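Local atomic coordinates of Protease/Reverse transcriptase/ribonuclease H (PDB entry 7KSF), a protein that combines a foamy-virus aspartic protease with a reverse transcriptase that makes DNA on an RNA or DNA template and a ribonuclease H that cleaves RNA in RNA-DNA hybrids. Residues A[593-598]-A[737-742]; A[608-613]-A[631-636]. The protein carries 1 engineered substitution. All coordinates share one frame; numbering follows the deposited sequence.

Contact 1. Residues A[593-598]-A[737-742]. With CA (calcium ion), chain B.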
loop_
_atom_site.group_PDB
_atom_site.type_symbol
_atom_site.label_atom_id
_atom_site.label_comp_id
_atom_site.label_asym_id
_atom_site.label_seq_id
_atom_site.Cartn_x
_atom_site.Cartn_y
_atom_site.Cartn_z
ATOM N N TYR A 593 -20.083 -24.739 7.146
ATOM C CA TYR A 593 -21.019 -25.154 8.181
ATOM C C TYR A 593 -20.310 -26.105 9.137
ATOM O O TYR A 593 -19.627 -27.036 8.700
ATOM C CB TYR A 593 -22.244 -25.837 7.573
ATOM C CG TYR A 593 -23.014 -24.988 6.592
ATOM C CD1 TYR A 593 -23.932 -24.045 7.029
ATOM C CD2 TYR A 593 -22.826 -25.138 5.226
ATOM C CE1 TYR A 593 -24.639 -23.267 6.134
ATOM C CE2 TYR A 593 -23.526 -24.367 4.321
ATOM C CZ TYR A 593 -24.431 -23.433 4.780
ATOM O OH TYR A 593 -25.134 -22.661 3.883
ATOM N N THR A 594 -20.470 -25.866 10.435
ATOM C CA THR A 594 -19.846 -26.698 11.451
ATOM C C THR A 594 -20.882 -27.145 12.472
ATOM O O THR A 594 -21.967 -26.567 12.586
ATOM C CB THR A 594 -18.703 -25.968 12.178
ATOM O OG1 THR A 594 -19.221 -24.813 12.852
ATOM C CG2 THR A 594 -17.627 -25.544 11.191
ATOM N N ASP A 595 -20.518 -28.185 13.215
ATOM C CA ASP A 595 -21.358 -28.745 14.266
ATOM C C ASP A 595 -20.524 -29.750 15.050
ATOM O O ASP A 595 -19.407 -30.096 14.658
ATOM C CB ASP A 595 -22.616 -29.402 13.688
ATOM C CG ASP A 595 -23.644 -29.730 14.749
ATOM O OD1 ASP A 595 -23.547 -30.820 15.351
ATOM O OD2 ASP A 595 -24.543 -28.899 14.986
ATOM N N GLY A 596 -21.084 -30.214 16.165
ATOM C CA GLY A 596 -20.430 -31.198 17.003
ATOM C C GLY A 596 -21.361 -31.825 18.020
ATOM O O GLY A 596 -22.150 -31.131 18.670
ATOM N N SER A 597 -21.269 -33.140 18.171
ATOM C CA SER A 597 -22.140 -33.889 19.054
ATOM C C SER A 597 -21.300 -34.695 20.030
ATOM O O SER A 597 -20.091 -34.862 19.854
ATOM C CB SER A 597 -23.079 -34.804 18.256
ATOM O OG SER A 597 -23.747 -34.080 17.241
ATOM N N ALA A 598 -21.965 -35.192 21.074
ATOM C CA ALA A 598 -21.280 -35.995 22.093
ATOM C C ALA A 598 -22.343 -36.806 22.846
ATOM O O ALA A 598 -22.969 -36.306 23.780
ATOM C CB ALA A 598 -20.466 -35.138 23.036
ATOM N N LYS A 737 -25.600 -33.375 10.593
ATOM C CA LYS A 737 -25.641 -34.792 10.259
ATOM C C LYS A 737 -24.242 -35.397 10.297
ATOM O O LYS A 737 -24.034 -36.480 10.854
ATOM C CB LYS A 737 -26.279 -34.991 8.885
ATOM C CG LYS A 737 -26.282 -36.435 8.408
ATOM C CD LYS A 737 -26.908 -36.564 7.029
ATOM C CE LYS A 737 -26.947 -38.016 6.576
ATOM N NZ LYS A 737 -27.581 -38.172 5.238
ATOM N N LEU A 738 -23.261 -34.697 9.719
ATOM C CA LEU A 738 -21.897 -35.209 9.717
ATOM C C LEU A 738 -21.315 -35.252 11.121
ATOM O O LEU A 738 -20.639 -36.217 11.489
ATOM C CB LEU A 738 -21.019 -34.363 8.797
ATOM C CG LEU A 738 -21.401 -34.387 7.318
ATOM C CD1 LEU A 738 -20.473 -33.486 6.529
ATOM C CD2 LEU A 738 -21.367 -35.805 6.769
ATOM N N ALA A 739 -21.562 -34.213 11.923
ATOM C CA ALA A 739 -21.076 -34.220 13.298
ATOM C C ALA A 739 -21.674 -35.377 14.083
ATOM O O ALA A 739 -20.984 -36.011 14.890
ATOM C CB ALA A 739 -21.395 -32.889 13.978
ATOM N N THR A 740 -22.952 -35.673 13.848
ATOM C CA THR A 740 -23.588 -36.786 14.540
ATOM C C THR A 740 -22.983 -38.117 14.107
ATOM O O THR A 740 -22.756 -39.002 14.941
ATOM C CB THR A 740 -25.098 -36.764 14.292
ATOM O OG1 THR A 740 -25.618 -35.472 14.636
ATOM C CG2 THR A 740 -25.797 -37.816 15.138
ATOM N N GLN A 741 -22.699 -38.269 12.808
ATOM C CA GLN A 741 -22.108 -39.513 12.319
ATOM C C GLN A 741 -20.763 -39.785 12.977
ATOM O O GLN A 741 -20.488 -40.917 13.392
ATOM C CB GLN A 741 -21.954 -39.463 10.799
ATOM C CG GLN A 741 -23.264 -39.481 10.045
ATOM C CD GLN A 741 -23.069 -39.561 8.548
ATOM O OE1 GLN A 741 -21.941 -39.558 8.056
ATOM N NE2 GLN A 741 -24.171 -39.637 7.814
ATOM N N GLY A 742 -19.911 -38.765 13.075
ATOM C CA GLY A 742 -18.634 -38.944 13.740
ATOM C C GLY A 742 -18.770 -39.222 15.222
ATOM O O GLY A 742 -17.947 -39.938 15.797
HETATM CA CA CA B . -23.189 -29.865 18.200
#
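Ala739 presses its methyl group against the backbone of the strand at Asp595 and Gly596, and this small knob has the largest single share of the buried surface, with Ser597 and Asp595 next. Its CB sits 3.5 Å from Gly596 N and 3.7 Å from Asp595 CB. So small a group lets the helix come close: the axes of the two short segments approach to 6.5 Å, running at 32° in roughly the same direction.

Asp595 reaches past that methyl. Its first torsion (chi1 -168°) sets CG opposite the backbone N and beside its own carbonyl carbon, with OD1 near both the methyl and the ion, 3.3 Å from Ala739 CB. The same oxygen lies 3.0 Å from the calcium ion. Gly596 O and, from helix 638-654, Glu642 bind the ion; the modelled bond to the glycine carbonyl is too short to be taken literally, so the details of coordination remain doubtful.

Two residues along the strand, Ser597 also points at the helix and its hydroxyl gives a weak hydrogen bond to Thr740, with OG 3.5 Å from Thr740 OG1. The threonine hydroxyl has its stronger polar partner in the carbonyl of Asp736, one turn back in its own helix, which probably holds it in place.

The chemistry is thus lopsided: one methyl fills the join, a weak hydroxyl pair marks its outer edge, and acidic groups crowd the metal side. Asp665 also approaches the carboxylate of Asp595, and the packed helix carries Asp736 close to Asp595 OD1. Together with Glu642 they recall the four-carboxylate, metal-binding centre of ribonucleases H. Such a cluster would favour a bound cation, and the calcium ion probably occupies part of the region where catalytic metals bind in relatives.

Contact 2. Residues A[608-613]-A[631-636]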
loop_
_atom_site.group_PDB
_atom_site.type_symbol
_atom_site.label_atom_id
_atom_site.label_comp_id
_atom_site.label_asym_id
_atom_site.label_seq_id
_atom_site.Cartn_x
_atom_site.Cartn_y
_atom_site.Cartn_z
ATOM N N ASN A 608 -17.209 -40.407 27.805
ATOM C CA ASN A 608 -17.627 -39.448 26.793
ATOM C C ASN A 608 -17.068 -39.857 25.438
ATOM O O ASN A 608 -16.142 -40.665 25.337
ATOM C CB ASN A 608 -17.176 -38.026 27.145
ATOM C CG ASN A 608 -18.141 -37.324 28.072
ATOM O OD1 ASN A 608 -19.359 -37.467 27.947
ATOM N ND2 ASN A 608 -17.605 -36.556 29.016
ATOM N N ASN A 609 -17.658 -39.282 24.394
ATOM C CA ASN A 609 -17.225 -39.479 23.018
ATOM C C ASN A 609 -17.768 -38.315 22.200
ATOM O O ASN A 609 -18.879 -37.850 22.449
ATOM C CB ASN A 609 -17.715 -40.821 22.458
ATOM C CG ASN A 609 -17.268 -41.055 21.028
ATOM O OD1 ASN A 609 -18.035 -41.540 20.195
ATOM N ND2 ASN A 609 -16.027 -40.696 20.733
ATOM N N ALA A 610 -16.980 -37.844 21.233
ATOM C CA ALA A 610 -17.318 -36.642 20.487
ATOM C C ALA A 610 -17.186 -36.882 18.992
ATOM O O ALA A 610 -16.509 -37.809 18.541
ATOM C CB ALA A 610 -16.436 -35.454 20.897
ATOM N N GLY A 611 -17.847 -36.018 18.222
ATOM C CA GLY A 611 -17.800 -36.063 16.775
ATOM C C GLY A 611 -18.248 -34.757 16.151
ATOM O O GLY A 611 -19.355 -34.280 16.422
ATOM N N MET A 612 -17.398 -34.169 15.317
ATOM C CA MET A 612 -17.660 -32.882 14.691
ATOM C C MET A 612 -17.896 -33.061 13.197
ATOM O O MET A 612 -17.576 -34.096 12.608
ATOM C CB MET A 612 -16.496 -31.914 14.936
ATOM C CG MET A 612 -15.199 -32.310 14.251
ATOM S SD MET A 612 -13.812 -31.280 14.767
ATOM C CE MET A 612 -12.534 -31.818 13.638
ATOM N N GLY A 613 -18.475 -32.032 12.585
ATOM C CA GLY A 613 -18.776 -32.075 11.168
ATOM C C GLY A 613 -18.492 -30.759 10.473
ATOM O O GLY A 613 -18.800 -29.692 11.011
ATOM N N ILE A 631 -15.623 -36.432 11.597
ATOM C CA ILE A 631 -14.478 -36.885 12.384
ATOM C C ILE A 631 -14.879 -37.184 13.824
ATOM O O ILE A 631 -15.534 -36.349 14.467
ATOM C CB ILE A 631 -13.349 -35.844 12.349
ATOM C CG1 ILE A 631 -12.957 -35.523 10.905
ATOM C CG2 ILE A 631 -12.148 -36.338 13.138
ATOM C CD1 ILE A 631 -11.877 -34.475 10.786
ATOM N N PRO A 632 -14.517 -38.345 14.372
ATOM C CA PRO A 632 -14.701 -38.573 15.812
ATOM C C PRO A 632 -13.536 -38.009 16.614
ATOM O O PRO A 632 -12.374 -38.081 16.201
ATOM C CB PRO A 632 -14.762 -40.101 15.919
ATOM C CG PRO A 632 -13.923 -40.572 14.803
ATOM C CD PRO A 632 -14.083 -39.570 13.679
ATOM N N LEU A 633 -13.860 -37.458 17.785
ATOM C CA LEU A 633 -12.895 -36.724 18.592
ATOM C C LEU A 633 -12.627 -37.373 19.946
ATOM O O LEU A 633 -11.886 -36.804 20.753
ATOM C CB LEU A 633 -13.369 -35.280 18.788
ATOM C CG LEU A 633 -13.462 -34.382 17.551
ATOM C CD1 LEU A 633 -14.175 -33.078 17.875
ATOM C CD2 LEU A 633 -12.082 -34.096 16.976
ATOM N N GLY A 634 -13.199 -38.543 20.214
ATOM C CA GLY A 634 -12.963 -39.165 21.503
ATOM C C GLY A 634 -13.733 -38.465 22.617
ATOM O O GLY A 634 -14.665 -37.697 22.384
ATOM N N ASN A 635 -13.313 -38.742 23.851
ATOM C CA ASN A 635 -14.001 -38.223 25.034
ATOM C C ASN A 635 -13.717 -36.732 25.172
ATOM O O ASN A 635 -12.649 -36.327 25.635
ATOM C CB ASN A 635 -13.573 -38.992 26.279
ATOM C CG ASN A 635 -12.067 -39.087 26.421
ATOM O OD1 ASN A 635 -11.437 -39.999 25.884
ATOM N ND2 ASN A 635 -11.480 -38.142 27.147
ATOM N N HIS A 636 -14.685 -35.908 24.775
ATOM C CA HIS A 636 -14.570 -34.460 24.874
ATOM C C HIS A 636 -15.965 -33.868 25.036
ATOM O O HIS A 636 -16.973 -34.582 25.046
ATOM C CB HIS A 636 -13.847 -33.878 23.655
ATOM C CG HIS A 636 -12.355 -33.983 23.720
ATOM N ND1 HIS A 636 -11.609 -34.616 22.748
ATOM C CD2 HIS A 636 -11.466 -33.526 24.633
ATOM C CE1 HIS A 636 -10.329 -34.549 23.062
ATOM N NE2 HIS A 636 -10.215 -33.891 24.203
#
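His636 meets Ala610 through its CB, 4.1 Å from Ala610 CB, while neither face of its imidazole is covered by residues 608-613. The ring instead turns an edge to its own strand: ND1 donates to Leu633 O at 3.0 Å, the acceptor lying 18° out of the ring plane. Asn608 and Asn635 touch through their CB atoms, 3.8 Å apart, rather than through their amides. Pro632 CA lies 3.4 Å from Ala610 O in a CA-H...O contact.

Between the backbones, Met612 and Ile631 form an antiparallel hydrogen-bonded pair, with Met612 N 3.0 Å from Ile631 O and Ile631 N 3.2 Å from Met612 O. Further along, Leu633 N bonds Ala610 O at 2.8 Å, nearly straight at hydrogen, yet it comes from above the carbonyl plane, 58° out of it. Next to it, Gly634 takes a positive phi that suits glycine.

Met612 and Leu633 provide the greasy part. The methionine starts between its backbone N and carbonyl carbon (chi1 67°), then runs extended alongside Ile631 and at about a right angle to Leu633, its SD 3.6 Å from Leu633 CD1. Alanines of helix 638-654 close over Ala610, Met612 and Leu633. This is the open end of the hairpin made by strands 610-618 and 624-634, the second and outermost third strands of the ribonuclease H sheet.

Both contacts belong to one ribonuclease H domain and share its sheet, contact 2 being nested in the chain loop that contact 1 closes. They are joined directly by neighbouring strands: Ser597 N lies 2.8 Å from Gly611 O, and Gly613 N 3.0 Å from Asp595 O, both probable hydrogen bonds. Contact 1 is the more buried, a helix laid on the central strand beside acidic groups and a metal ion. Contact 2 is partly exposed at the sheet's outer strand and relies on backbone bonds and apolar side chains. Helix 638-654 borders both, polar where it meets the metal and apolar toward the hairpin.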